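Local coordinates for beta-N-acetylhexosaminidase (Bacteroides fragilis, PDB 4PYS), which probably hydrolyses terminal beta-linked N-acetylhexosamine residues from glycans, as expected of a glycoside hydrolase family 20 enzyme, at residues Ser134-Ser139 with His165-Glu170; Ile176-Tyr181 with Leu274-Arg279; Val220-Asp225 with Ala284-Gly289. All blocks are in the same frame, centred on the assembly; numbering follows the deposited sequence.

In the fold
All three contacts lie in the family 20 catalytic (beta/alpha)8 barrel. Interactions 1 and 3 are buried and belong to the barrel wall: strands 132-138, 163-170, 219-223 and 285-287 lie side by side in this order, and Glu-223 of interaction 3 bonds to His-165 and His-167 of interaction 1, so their histidines and acids form one polar cluster. Interaction 2, about 17 Å from interaction 1 between centres, is partly buried and lies outside the wall, where a loop meets helix 264-280. There a single carboxylate binds backbone N-H groups, whereas the other two combine strand pairing with ring packing. Val-277 joins interactions 2 and 3 by packing on Pro-222 and Ile-224.

Interaction 1 (Ser134-Ser139 with His165-Glu170); sequences SFMLDS and HWHLTE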
ATOM      1  N   SER A 134      -3.069  -3.265   1.668  1.00 16.78           N
ATOM      2  CA  SER A 134      -2.122  -2.263   1.139  1.00 15.41           C
ATOM      3  C   SER A 134      -1.850  -1.103   2.077  1.00 16.03           C
ATOM      4  O   SER A 134      -2.654  -0.790   2.963  1.00 18.81           O
ATOM      5  CB  SER A 134      -2.594  -1.678  -0.200  1.00 18.87           C
ATOM      6  OG  SER A 134      -3.779  -0.918  -0.023  1.00 20.87           O
ATOM      7  N   PHE A 135      -0.698  -0.470   1.854  1.00 18.56           N
ATOM      8  CA  PHE A 135      -0.352   0.781   2.516  1.00 17.48           C
ATOM      9  C   PHE A 135      -0.002   1.756   1.409  1.00 17.59           C
ATOM     10  O   PHE A 135       0.739   1.403   0.494  1.00 16.15           O
ATOM     11  CB  PHE A 135       0.872   0.611   3.412  1.00 18.55           C
ATOM     12  CG  PHE A 135       1.403   1.913   3.952  1.00 16.13           C
ATOM     13  CD1 PHE A 135       0.675   2.622   4.895  1.00 18.68           C
ATOM     14  CD2 PHE A 135       2.615   2.428   3.510  1.00 19.35           C
ATOM     15  CE1 PHE A 135       1.150   3.825   5.416  1.00 21.94           C
ATOM     16  CE2 PHE A 135       3.102   3.648   4.023  1.00 21.40           C
ATOM     17  CZ  PHE A 135       2.361   4.343   4.966  1.00 21.59           C
HETATM   18  N   MSE A 136      -0.548   2.965   1.490  1.00 18.22           N
HETATM   19  CA  MSE A 136      -0.254   4.014   0.512  1.00 20.46           C
HETATM   20  C   MSE A 136       0.579   5.132   1.117  1.00 21.00           C
HETATM   21  O   MSE A 136       0.284   5.609   2.217  1.00 19.18           O
HETATM   22  CB  MSE A 136      -1.550   4.634  -0.007  1.00 18.16           C
HETATM   23  CG  MSE A 136      -1.301   5.590  -1.185  1.00 22.06           C
HETATM   24 SE   MSE A 136      -2.600   7.028  -1.278  0.67 22.71          SE
HETATM   25  CE  MSE A 136      -1.785   8.211   0.021  1.00 22.63           C
ATOM     26  N   LEU A 137       1.610   5.573   0.394  1.00 18.78           N
ATOM     27  CA  LEU A 137       2.385   6.739   0.823  1.00 20.90           C
ATOM     28  C   LEU A 137       2.254   7.824  -0.228  1.00 22.86           C
ATOM     29  O   LEU A 137       2.371   7.550  -1.427  1.00 20.03           O
ATOM     30  CB  LEU A 137       3.863   6.377   1.029  1.00 21.03           C
ATOM     31  CG  LEU A 137       4.757   7.528   1.516  1.00 25.73           C
ATOM     32  CD1 LEU A 137       4.297   8.052   2.866  1.00 24.64           C
ATOM     33  CD2 LEU A 137       6.203   7.072   1.586  1.00 26.91           C
ATOM     34  N   ASP A 138       1.987   9.041   0.233  1.00 23.01           N
ATOM     35  CA  ASP A 138       1.867  10.217  -0.624  1.00 26.24           C
ATOM     36  C   ASP A 138       3.263  10.769  -0.879  1.00 27.41           C
ATOM     37  O   ASP A 138       3.824  11.476  -0.035  1.00 24.53           O
ATOM     38  CB  ASP A 138       0.995  11.256   0.093  1.00 21.02           C
ATOM     39  CG  ASP A 138       0.807  12.550  -0.684  1.00 25.41           C
ATOM     40  OD1 ASP A 138       1.359  12.743  -1.802  1.00 25.99           O
ATOM     41  OD2 ASP A 138       0.085  13.405  -0.140  1.00 26.92           O
ATOM     42  N   SER A 139       3.819  10.415  -2.036  1.00 21.20           N
ATOM     43  CA  SER A 139       5.085  10.958  -2.513  1.00 21.75           C
ATOM     44  C   SER A 139       4.826  12.035  -3.558  1.00 26.78           C
ATOM     45  O   SER A 139       5.722  12.393  -4.305  1.00 31.66           O
ATOM     46  CB  SER A 139       5.943   9.855  -3.145  1.00 22.50           C
ATOM     47  OG  SER A 139       6.274   8.847  -2.208  1.00 25.14           O
ATOM     48  N   HIS A 165       1.065   1.058  -2.281  1.00 18.78           N
ATOM     49  CA  HIS A 165       0.409   1.968  -3.223  1.00 16.15           C
ATOM     50  C   HIS A 165       1.214   3.263  -3.207  1.00 19.47           C
ATOM     51  O   HIS A 165       1.316   3.921  -2.175  1.00 19.77           O
ATOM     52  CB  HIS A 165      -1.033   2.148  -2.721  1.00 22.10           C
ATOM     53  CG  HIS A 165      -1.840   3.177  -3.442  1.00 19.93           C
ATOM     54  ND1 HIS A 165      -3.142   3.463  -3.085  1.00 21.02           N
ATOM     55  CD2 HIS A 165      -1.549   3.999  -4.481  1.00 20.48           C
ATOM     56  CE1 HIS A 165      -3.614   4.421  -3.861  1.00 23.43           C
ATOM     57  NE2 HIS A 165      -2.669   4.760  -4.724  1.00 22.85           N
ATOM     58  N   TRP A 166       1.828   3.602  -4.339  1.00 20.38           N
ATOM     59  CA  TRP A 166       2.781   4.706  -4.389  1.00 20.60           C
ATOM     60  C   TRP A 166       2.138   5.887  -5.121  1.00 22.98           C
ATOM     61  O   TRP A 166       1.998   5.865  -6.340  1.00 23.24           O
ATOM     62  CB  TRP A 166       4.053   4.253  -5.126  1.00 20.27           C
ATOM     63  CG  TRP A 166       5.284   5.066  -4.825  1.00 21.05           C
ATOM     64  CD1 TRP A 166       5.396   6.104  -3.942  1.00 20.65           C
ATOM     65  CD2 TRP A 166       6.581   4.894  -5.414  1.00 19.59           C
ATOM     66  NE1 TRP A 166       6.694   6.591  -3.952  1.00 20.85           N
ATOM     67  CE2 TRP A 166       7.436   5.861  -4.844  1.00 20.91           C
ATOM     68  CE3 TRP A 166       7.099   4.020  -6.376  1.00 25.27           C
ATOM     69  CZ2 TRP A 166       8.787   5.987  -5.214  1.00 21.58           C
ATOM     70  CZ3 TRP A 166       8.441   4.134  -6.735  1.00 25.90           C
ATOM     71  CH2 TRP A 166       9.266   5.119  -6.161  1.00 27.58           C
ATOM     72  N   HIS A 167       1.720   6.893  -4.359  1.00 20.90           N
ATOM     73  CA  HIS A 167       1.010   8.045  -4.899  1.00 21.09           C
ATOM     74  C   HIS A 167       2.087   9.000  -5.389  1.00 23.50           C
ATOM     75  O   HIS A 167       2.678   9.736  -4.598  1.00 26.28           O
ATOM     76  CB  HIS A 167       0.149   8.675  -3.789  1.00 23.46           C
ATOM     77  CG  HIS A 167      -0.738   9.795  -4.252  1.00 25.55           C
ATOM     78  ND1 HIS A 167      -1.997   9.587  -4.774  1.00 26.01           N
ATOM     79  CD2 HIS A 167      -0.554  11.138  -4.242  1.00 27.68           C
ATOM     80  CE1 HIS A 167      -2.541  10.751  -5.089  1.00 26.97           C
ATOM     81  NE2 HIS A 167      -1.684  11.709  -4.776  1.00 28.95           N
ATOM     82  N   LEU A 168       2.346   8.971  -6.696  1.00 24.13           N
ATOM     83  CA  LEU A 168       3.534   9.578  -7.291  1.00 21.90           C
ATOM     84  C   LEU A 168       3.315  10.936  -7.934  1.00 25.94           C
ATOM     85  O   LEU A 168       4.282  11.620  -8.266  1.00 31.57           O
ATOM     86  CB  LEU A 168       4.103   8.644  -8.371  1.00 24.37           C
ATOM     87  CG  LEU A 168       4.861   7.436  -7.837  1.00 27.84           C
ATOM     88  CD1 LEU A 168       4.837   6.307  -8.872  1.00 31.12           C
ATOM     89  CD2 LEU A 168       6.284   7.842  -7.525  1.00 28.70           C
ATOM     90  N   THR A 169       2.062  11.323  -8.153  1.00 24.95           N
ATOM     91  CA  THR A 169       1.802  12.572  -8.862  1.00 27.90           C
ATOM     92  C   THR A 169       0.744  13.365  -8.135  1.00 31.34           C
ATOM     93  O   THR A 169      -0.234  12.808  -7.640  1.00 30.82           O
ATOM     94  CB  THR A 169       1.319  12.335 -10.308  1.00 35.44           C
ATOM     95  OG1 THR A 169      -0.011  11.795 -10.281  1.00 37.74           O
ATOM     96  CG2 THR A 169       2.257  11.370 -11.038  1.00 31.41           C
ATOM     97  N   GLU A 170       0.956  14.672  -8.075  1.00 32.41           N
ATOM     98  CA  GLU A 170       0.068  15.582  -7.368  1.00 30.65           C
ATOM     99  C   GLU A 170       0.253  16.945  -7.993  1.00 37.36           C
ATOM    100  O   GLU A 170       1.203  17.151  -8.762  1.00 34.14           O
ATOM    101  CB  GLU A 170       0.470  15.672  -5.898  1.00 31.83           C
ATOM    102  CG  GLU A 170      -0.283  14.719  -4.994  1.00 35.12           C
ATOM    103  CD  GLU A 170      -1.756  15.051  -4.946  1.00 43.21           C
ATOM    104  OE1 GLU A 170      -2.090  16.236  -5.159  1.00 43.98           O
ATOM    105  OE2 GLU A 170      -2.576  14.134  -4.709  1.00 34.50           O
TER
HETATM  106  O   HOH W   1      -3.657   1.738  -0.756  1.00 43.27           O
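CG of selenomethionine Met-136 stands anti to its backbone N (chi1 -171°), and the His-165 ring leaves its strand by the same torsion (173°), which lays the two side chains alongside each other on one face of the sheet. Met-136 CG sits 3.4 Å from the centroid of the His-165 ring, a CH-pi contact over the face, and SE follows. A long, polarisable chain suits this place because it covers one ring face while leaving the nitrogens to polar partners: ND1 meets a water in the ring plane, shared with Ser-134 OG, and NE2 reaches Glu-223. On the opposite face of the sheet, with Leu-137, Trp-166 NE1 donates to Ser-139 OG at 2.9 Å, nearly in the indole plane though bent to 138°; Gln-144 also bonds this hydroxyl. The backbones pair in a parallel ladder, from His-165 N to Phe-135 O (2.8 Å) up to Ser-139 N on His-167 O. Helix 146-158 is the crossover of this beta-alpha-beta unit. His-167 NE2 binds Glu-170 OE2 at 2.6 Å on the anti lone pair, and ND1 binds Glu-223. Both nitrogens of each ring have partners, which should hold its rotation, though one for His-165 is a water.

Interaction 2 (Ile176-Tyr181 with Leu274-Arg279); sequences IEIKRY and LDEVCR
This is a side-chain-to-backbone contact between Glu-276, on helix 264-280, and the turn that starts at Ile-178, outside the barrel wall in the loop that leads from strand 173-174 to helix 183-186. The carboxylate spans two successive amides: Lys-179 N gives its hydrogen to Glu-276 OE1 at 2.8 Å, and Arg-180 N to Glu-276 OE2 at 3.0 Å. Both oxygens use their syn lone pairs, each on the side of the other oxygen. Glu-276 reaches that far because its chain is extended beyond CG (chi2 -167°), and a glutamate therefore suits the spot by length as well as by having two acceptors. The receiving backbone is a type I beta turn from Ile-178 to Tyr-181, closed by Tyr-181 N on Ile-178 O, and the two bound amides are those of its central residues. In this (beta/alpha)8 barrel, helix 264-280 forms part of the crossover between strands 219-223 and 285-287, so the bonds tie a loop to the outer helical layer. Gln-203, at the start of helix 203-214, also donates to Glu-276 OE1. Beside the polar grip, Ile-178 CG2 rests 3.7 Å from Glu-276 OE2, while Ile-178 CD1 meets Val-277 CG2 more loosely at 4.3 Å. Lys-179 and Arg-180 offer their backbone N-H groups and CB atoms to Glu-276, while their charged ends lead away; Lys-179 NZ instead makes a salt bridge at 3.5 Å with Glu-177 OE1, which also accepts Gln-203 N.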
ATOM      1  N   ILE A 176       7.421  10.845 -10.943  1.00 29.73           N
ATOM      2  CA  ILE A 176       7.776   9.631 -11.674  1.00 26.51           C
ATOM      3  C   ILE A 176       8.395  10.009 -13.015  1.00 32.19           C
ATOM      4  O   ILE A 176       7.774  10.709 -13.818  1.00 31.52           O
ATOM      5  CB  ILE A 176       6.576   8.641 -11.808  1.00 28.54           C
ATOM      6  CG1 ILE A 176       6.994   7.399 -12.590  1.00 32.90           C
ATOM      7  CG2 ILE A 176       5.368   9.312 -12.433  1.00 27.53           C
ATOM      8  CD1 ILE A 176       7.978   6.536 -11.838  1.00 33.69           C
ATOM      9  N   GLU A 177       9.644   9.601 -13.229  1.00 28.87           N
ATOM     10  CA  GLU A 177      10.342   9.948 -14.467  1.00 30.94           C
ATOM     11  C   GLU A 177       9.718   9.253 -15.671  1.00 31.80           C
ATOM     12  O   GLU A 177       9.525   8.030 -15.664  1.00 31.21           O
ATOM     13  CB  GLU A 177      11.836   9.607 -14.382  1.00 34.64           C
ATOM     14  CG  GLU A 177      12.597  10.005 -15.648  1.00 35.44           C
ATOM     15  CD  GLU A 177      14.076   9.661 -15.613  1.00 45.72           C
ATOM     16  OE1 GLU A 177      14.427   8.511 -15.281  1.00 38.99           O
ATOM     17  OE2 GLU A 177      14.890  10.546 -15.944  1.00 54.90           O
ATOM     18  N   ILE A 178       9.410  10.047 -16.696  1.00 33.49           N
ATOM     19  CA  ILE A 178       8.876   9.558 -17.963  1.00 37.75           C
ATOM     20  C   ILE A 178       9.843  10.045 -19.033  1.00 37.19           C
ATOM     21  O   ILE A 178       9.947  11.249 -19.263  1.00 38.29           O
ATOM     22  CB  ILE A 178       7.471  10.138 -18.261  1.00 38.53           C
ATOM     23  CG1 ILE A 178       6.486   9.840 -17.118  1.00 32.80           C
ATOM     24  CG2 ILE A 178       6.942   9.596 -19.589  1.00 36.57           C
ATOM     25  CD1 ILE A 178       6.352   8.358 -16.759  1.00 31.47           C
ATOM     26  N   LYS A 179      10.563   9.119 -19.664  1.00 38.10           N
ATOM     27  CA  LYS A 179      11.639   9.480 -20.586  1.00 40.46           C
ATOM     28  C   LYS A 179      11.131  10.280 -21.780  1.00 42.62           C
ATOM     29  O   LYS A 179      11.817  11.180 -22.277  1.00 44.43           O
ATOM     30  CB  LYS A 179      12.361   8.225 -21.089  1.00 44.67           C
ATOM     31  CG  LYS A 179      13.062   7.405 -20.010  1.00 39.51           C
ATOM     32  CD  LYS A 179      14.239   8.159 -19.437  1.00 51.35           C
ATOM     33  CE  LYS A 179      15.192   7.223 -18.708  1.00 52.83           C
ATOM     34  NZ  LYS A 179      16.373   7.969 -18.189  1.00 59.47           N
ATOM     35  N   ARG A 180       9.927   9.948 -22.231  1.00 42.55           N
ATOM     36  CA  ARG A 180       9.356  10.590 -23.412  1.00 44.75           C
ATOM     37  C   ARG A 180       9.019  12.052 -23.145  1.00 44.93           C
ATOM     38  O   ARG A 180       9.011  12.869 -24.060  1.00 47.14           O
ATOM     39  CB  ARG A 180       8.099   9.846 -23.869  1.00 44.64           C
ATOM     40  CG  ARG A 180       7.636  10.267 -25.252  1.00 50.27           C
ATOM     41  CD  ARG A 180       6.178   9.954 -25.473  1.00 47.09           C
ATOM     42  NE  ARG A 180       5.723  10.505 -26.747  1.00 59.30           N
ATOM     43  CZ  ARG A 180       5.381   9.762 -27.792  1.00 57.31           C
ATOM     44  NH1 ARG A 180       5.429   8.435 -27.694  1.00 50.78           N
ATOM     45  NH2 ARG A 180       4.971  10.339 -28.917  1.00 54.22           N
ATOM     46  N   TYR A 181       8.736  12.367 -21.884  1.00 42.74           N
ATOM     47  CA  TYR A 181       8.383  13.724 -21.499  1.00 42.81           C
ATOM     48  C   TYR A 181       9.210  14.151 -20.289  1.00 41.47           C
ATOM     49  O   TYR A 181       8.722  14.130 -19.151  1.00 39.42           O
ATOM     50  CB  TYR A 181       6.885  13.831 -21.200  1.00 41.80           C
ATOM     51  CG  TYR A 181       5.979  13.412 -22.343  1.00 44.10           C
ATOM     52  CD1 TYR A 181       5.948  14.127 -23.534  1.00 47.11           C
ATOM     53  CD2 TYR A 181       5.138  12.309 -22.218  1.00 42.03           C
ATOM     54  CE1 TYR A 181       5.110  13.754 -24.575  1.00 47.29           C
ATOM     55  CE2 TYR A 181       4.298  11.927 -23.249  1.00 43.46           C
ATOM     56  CZ  TYR A 181       4.292  12.649 -24.428  1.00 46.10           C
ATOM     57  OH  TYR A 181       3.457  12.269 -25.454  1.00 47.71           O
ATOM     58  N   LEU A 274       1.294   6.166 -19.645  1.00 34.14           N
ATOM     59  CA  LEU A 274       0.932   4.856 -19.112  1.00 32.91           C
ATOM     60  C   LEU A 274       1.731   3.728 -19.770  1.00 31.85           C
ATOM     61  O   LEU A 274       1.975   2.688 -19.147  1.00 34.81           O
ATOM     62  CB  LEU A 274      -0.572   4.608 -19.251  1.00 32.30           C
ATOM     63  CG  LEU A 274      -1.467   5.447 -18.339  1.00 36.55           C
ATOM     64  CD1 LEU A 274      -2.884   4.997 -18.471  1.00 39.15           C
ATOM     65  CD2 LEU A 274      -1.041   5.315 -16.894  1.00 32.28           C
ATOM     66  N   ASP A 275       2.133   3.931 -21.022  1.00 33.18           N
ATOM     67  CA  ASP A 275       3.011   2.980 -21.697  1.00 37.13           C
ATOM     68  C   ASP A 275       4.281   2.782 -20.866  1.00 35.70           C
ATOM     69  O   ASP A 275       4.683   1.651 -20.596  1.00 40.27           O
ATOM     70  CB  ASP A 275       3.367   3.449 -23.114  1.00 39.82           C
ATOM     71  CG  ASP A 275       2.268   3.160 -24.129  1.00 51.61           C
ATOM     72  OD1 ASP A 275       1.267   2.513 -23.761  1.00 46.88           O
ATOM     73  OD2 ASP A 275       2.406   3.570 -25.303  1.00 50.27           O
ATOM     74  N   GLU A 276       4.893   3.884 -20.434  1.00 33.37           N
ATOM     75  CA  GLU A 276       6.123   3.794 -19.653  1.00 33.09           C
ATOM     76  C   GLU A 276       5.868   3.276 -18.248  1.00 30.94           C
ATOM     77  O   GLU A 276       6.633   2.451 -17.736  1.00 34.23           O
ATOM     78  CB  GLU A 276       6.866   5.133 -19.631  1.00 33.74           C
ATOM     79  CG  GLU A 276       7.587   5.395 -20.955  1.00 36.48           C
ATOM     80  CD  GLU A 276       8.582   6.539 -20.896  1.00 44.54           C
ATOM     81  OE1 GLU A 276       9.274   6.695 -19.868  1.00 41.17           O
ATOM     82  OE2 GLU A 276       8.678   7.278 -21.894  1.00 39.94           O
ATOM     83  N   VAL A 277       4.790   3.750 -17.634  1.00 29.37           N
ATOM     84  CA  VAL A 277       4.394   3.254 -16.318  1.00 28.33           C
ATOM     85  C   VAL A 277       4.208   1.735 -16.330  1.00 32.81           C
ATOM     86  O   VAL A 277       4.634   1.041 -15.407  1.00 31.40           O
ATOM     87  CB  VAL A 277       3.132   3.962 -15.806  1.00 27.03           C
ATOM     88  CG1 VAL A 277       2.627   3.309 -14.523  1.00 29.21           C
ATOM     89  CG2 VAL A 277       3.434   5.423 -15.535  1.00 30.32           C
ATOM     90  N   CYS A 278       3.594   1.207 -17.380  1.00 29.46           N
ATOM     91  CA  CYS A 278       3.398  -0.237 -17.452  1.00 36.02           C
ATOM     92  C   CYS A 278       4.699  -1.014 -17.691  1.00 39.77           C
ATOM     93  O   CYS A 278       4.835  -2.152 -17.235  1.00 42.32           O
ATOM     94  CB  CYS A 278       2.319  -0.591 -18.480  1.00 37.80           C
ATOM     95  SG  CYS A 278       0.673  -0.100 -17.895  1.00 38.63           S
ATOM     96  N   ARG A 279       5.658  -0.398 -18.380  1.00 35.65           N
ATOM     97  CA  ARG A 279       6.959  -1.030 -18.578  1.00 37.14           C
ATOM     98  C   ARG A 279       7.725  -1.127 -17.265  1.00 42.06           C
ATOM     99  O   ARG A 279       8.421  -2.115 -17.017  1.00 46.04           O
ATOM    100  CB  ARG A 279       7.802  -0.241 -19.575  1.00 42.49           C
ATOM    101  CG  ARG A 279       7.273  -0.255 -20.978  1.00 52.48           C
ATOM    102  CD  ARG A 279       8.240   0.467 -21.904  1.00 64.03           C
ATOM    103  NE  ARG A 279       7.554   1.464 -22.717  1.00 67.43           N
ATOM    104  CZ  ARG A 279       8.118   2.583 -23.160  1.00 72.46           C
ATOM    105  NH1 ARG A 279       7.415   3.432 -23.904  1.00 70.08           N
ATOM    106  NH2 ARG A 279       9.384   2.852 -22.862  1.00 73.28           N
TER

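Interaction 3 (Val220-Asp225 with Ala284-Gly289); sequences VVPEID and AYIHLG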
ATOM      1  N   VAL A 220       4.231  -3.223  -6.121  1.00 22.72           N
ATOM      2  CA  VAL A 220       4.157  -1.759  -6.059  1.00 22.85           C
ATOM      3  C   VAL A 220       3.129  -1.253  -7.069  1.00 24.61           C
ATOM      4  O   VAL A 220       3.292  -1.434  -8.267  1.00 24.76           O
ATOM      5  CB  VAL A 220       5.515  -1.117  -6.345  1.00 25.26           C
ATOM      6  CG1 VAL A 220       5.399   0.408  -6.305  1.00 23.92           C
ATOM      7  CG2 VAL A 220       6.546  -1.595  -5.310  1.00 24.80           C
ATOM      8  N   VAL A 221       2.066  -0.638  -6.564  1.00 23.97           N
ATOM      9  CA  VAL A 221       0.971  -0.143  -7.392  1.00 21.19           C
ATOM     10  C   VAL A 221       1.176   1.359  -7.583  1.00 22.63           C
ATOM     11  O   VAL A 221       1.017   2.126  -6.647  1.00 21.56           O
ATOM     12  CB  VAL A 221      -0.362  -0.375  -6.691  1.00 22.67           C
ATOM     13  CG1 VAL A 221      -1.529   0.134  -7.551  1.00 22.51           C
ATOM     14  CG2 VAL A 221      -0.552  -1.863  -6.404  1.00 24.77           C
ATOM     15  N   PRO A 222       1.546   1.783  -8.798  1.00 23.15           N
ATOM     16  CA  PRO A 222       1.733   3.225  -8.990  1.00 24.21           C
ATOM     17  C   PRO A 222       0.398   3.938  -9.154  1.00 25.99           C
ATOM     18  O   PRO A 222      -0.544   3.356  -9.715  1.00 23.51           O
ATOM     19  CB  PRO A 222       2.502   3.291 -10.313  1.00 22.24           C
ATOM     20  CG  PRO A 222       2.000   2.100 -11.089  1.00 22.84           C
ATOM     21  CD  PRO A 222       1.734   1.017 -10.046  1.00 21.77           C
ATOM     22  N   GLU A 223       0.315   5.179  -8.684  1.00 23.94           N
ATOM     23  CA  GLU A 223      -0.853   6.010  -8.987  1.00 24.52           C
ATOM     24  C   GLU A 223      -0.433   7.215  -9.830  1.00 24.71           C
ATOM     25  O   GLU A 223       0.386   8.030  -9.405  1.00 27.04           O
ATOM     26  CB  GLU A 223      -1.551   6.497  -7.722  1.00 24.33           C
ATOM     27  CG  GLU A 223      -2.817   7.323  -8.010  1.00 26.01           C
ATOM     28  CD  GLU A 223      -3.513   7.815  -6.758  1.00 28.79           C
ATOM     29  OE1 GLU A 223      -3.216   7.308  -5.651  1.00 29.20           O
ATOM     30  OE2 GLU A 223      -4.377   8.712  -6.862  1.00 29.26           O
ATOM     31  N   ILE A 224      -1.002   7.301 -11.024  1.00 25.36           N
ATOM     32  CA  ILE A 224      -0.797   8.447 -11.899  1.00 27.35           C
ATOM     33  C   ILE A 224      -2.137   9.160 -11.957  1.00 29.56           C
ATOM     34  O   ILE A 224      -3.077   8.671 -12.586  1.00 28.71           O
ATOM     35  CB  ILE A 224      -0.410   8.011 -13.313  1.00 34.39           C
ATOM     36  CG1 ILE A 224       0.675   6.928 -13.266  1.00 33.34           C
ATOM     37  CG2 ILE A 224       0.051   9.223 -14.139  1.00 33.56           C
ATOM     38  CD1 ILE A 224       1.986   7.404 -12.644  1.00 31.42           C
ATOM     39  N   ASP A 225      -2.227  10.311 -11.299  1.00 29.66           N
ATOM     40  CA  ASP A 225      -3.495  11.022 -11.187  1.00 33.47           C
ATOM     41  C   ASP A 225      -3.904  11.748 -12.452  1.00 41.58           C
ATOM     42  O   ASP A 225      -3.132  12.509 -13.032  1.00 39.29           O
ATOM     43  CB  ASP A 225      -3.462  11.996 -10.015  1.00 37.70           C
ATOM     44  CG  ASP A 225      -3.982  11.373  -8.767  1.00 38.74           C
ATOM     45  OD1 ASP A 225      -4.289  10.172  -8.857  1.00 39.80           O
ATOM     46  OD2 ASP A 225      -4.089  12.048  -7.724  1.00 43.93           O
ATOM     47  N   ALA A 284      -0.244  -5.845 -11.704  1.00 27.02           N
ATOM     48  CA  ALA A 284      -1.482  -6.093 -12.432  1.00 30.71           C
ATOM     49  C   ALA A 284      -2.465  -4.928 -12.283  1.00 30.14           C
ATOM     50  O   ALA A 284      -3.383  -4.767 -13.106  1.00 33.71           O
ATOM     51  CB  ALA A 284      -2.114  -7.385 -11.949  1.00 33.35           C
ATOM     52  N   TYR A 285      -2.268  -4.136 -11.229  1.00 27.60           N
ATOM     53  CA  TYR A 285      -3.128  -3.001 -10.919  1.00 26.20           C
ATOM     54  C   TYR A 285      -2.409  -1.664 -11.099  1.00 23.90           C
ATOM     55  O   TYR A 285      -1.302  -1.463 -10.583  1.00 27.17           O
ATOM     56  CB  TYR A 285      -3.560  -3.075  -9.455  1.00 24.30           C
ATOM     57  CG  TYR A 285      -4.426  -4.259  -9.148  1.00 28.05           C
ATOM     58  CD1 TYR A 285      -5.803  -4.175  -9.262  1.00 31.60           C
ATOM     59  CD2 TYR A 285      -3.869  -5.456  -8.717  1.00 28.48           C
ATOM     60  CE1 TYR A 285      -6.607  -5.252  -8.974  1.00 35.74           C
ATOM     61  CE2 TYR A 285      -4.670  -6.543  -8.422  1.00 32.94           C
ATOM     62  CZ  TYR A 285      -6.038  -6.436  -8.557  1.00 40.51           C
ATOM     63  OH  TYR A 285      -6.854  -7.511  -8.271  1.00 40.93           O
ATOM     64  N   ILE A 286      -3.057  -0.737 -11.794  1.00 27.47           N
ATOM     65  CA  ILE A 286      -2.531   0.629 -11.909  1.00 23.89           C
ATOM     66  C   ILE A 286      -3.617   1.575 -11.426  1.00 24.31           C
ATOM     67  O   ILE A 286      -4.769   1.455 -11.854  1.00 27.67           O
ATOM     68  CB  ILE A 286      -2.208   0.976 -13.375  1.00 29.09           C
ATOM     69  CG1 ILE A 286      -1.274  -0.069 -13.995  1.00 34.22           C
ATOM     70  CG2 ILE A 286      -1.616   2.387 -13.480  1.00 27.22           C
ATOM     71  CD1 ILE A 286       0.159  -0.033 -13.454  1.00 29.61           C
ATOM     72  N   HIS A 287      -3.261   2.513 -10.553  1.00 23.74           N
ATOM     73  CA  HIS A 287      -4.246   3.420  -9.972  1.00 24.64           C
ATOM     74  C   HIS A 287      -4.257   4.696 -10.814  1.00 26.53           C
ATOM     75  O   HIS A 287      -3.205   5.280 -11.056  1.00 25.16           O
ATOM     76  CB  HIS A 287      -3.849   3.757  -8.535  1.00 24.06           C
ATOM     77  CG  HIS A 287      -4.982   4.226  -7.672  1.00 25.35           C
ATOM     78  ND1 HIS A 287      -5.769   5.315  -7.989  1.00 27.07           N
ATOM     79  CD2 HIS A 287      -5.439   3.769  -6.479  1.00 25.57           C
ATOM     80  CE1 HIS A 287      -6.675   5.492  -7.045  1.00 28.42           C
ATOM     81  NE2 HIS A 287      -6.493   4.571  -6.114  1.00 27.49           N
ATOM     82  N   LEU A 288      -5.432   5.120 -11.264  1.00 28.43           N
ATOM     83  CA  LEU A 288      -5.524   6.312 -12.110  1.00 28.67           C
ATOM     84  C   LEU A 288      -6.184   7.485 -11.385  1.00 30.47           C
ATOM     85  O   LEU A 288      -6.568   8.471 -12.015  1.00 32.79           O
ATOM     86  CB  LEU A 288      -6.279   6.002 -13.406  1.00 30.08           C
ATOM     87  CG  LEU A 288      -5.614   4.972 -14.319  1.00 29.25           C
ATOM     88  CD1 LEU A 288      -6.454   4.735 -15.573  1.00 32.06           C
ATOM     89  CD2 LEU A 288      -4.189   5.406 -14.685  1.00 28.94           C
ATOM     90  N   GLY A 289      -6.301   7.392 -10.065  1.00 29.99           N
ATOM     91  CA  GLY A 289      -6.956   8.441  -9.300  1.00 33.92           C
ATOM     92  C   GLY A 289      -8.411   8.626  -9.685  1.00 43.60           C
ATOM     93  O   GLY A 289      -9.246   7.768  -9.429  1.00 35.02           O
TER
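The carbonyl oxygen of His-287 is met by two groups of the facing segment 220-225: Ile-224 N bonds to it at 3.0 Å, and Glu-223 CA brings a C-H...O contact at 3.2 Å. In return His-287 N donates to Pro-222 O at 3.0 Å. Proline has no N-H to give but supplies this acceptor, and its CG packs on Ile-286 CD1 at 3.7 Å. Glu-223 is fully extended, its CG anti to the backbone N (chi1 -178°), and this lays its carboxylate nearly flat over the His-287 ring, offset toward the ring's rim, CD 3.5 Å above the plane and the two planes 22° apart. His-287 ND1 accepts Gly-289 N at 3.0 Å in the ring plane and NE2 binds Gln-359, while Glu-223 has Trp-341 on OE2 besides its histidine partners on OE1. Gly-289 CA lies 3.2 Å from Asp-225 OD1, and with phi at 62° the position suits a residue without a side chain. Only one bridge, Glu-223 with His-287, joins these strands, yet it completes the ring of eight strands in the (beta/alpha)8 barrel. His-287 and Gly-289 also fit the start of the His-x-Gly-Gly-Asp-Glu sequence, which in family 20 hexosaminidases ends in the catalytic Asp-Glu pair, so the contact probably borders the active site.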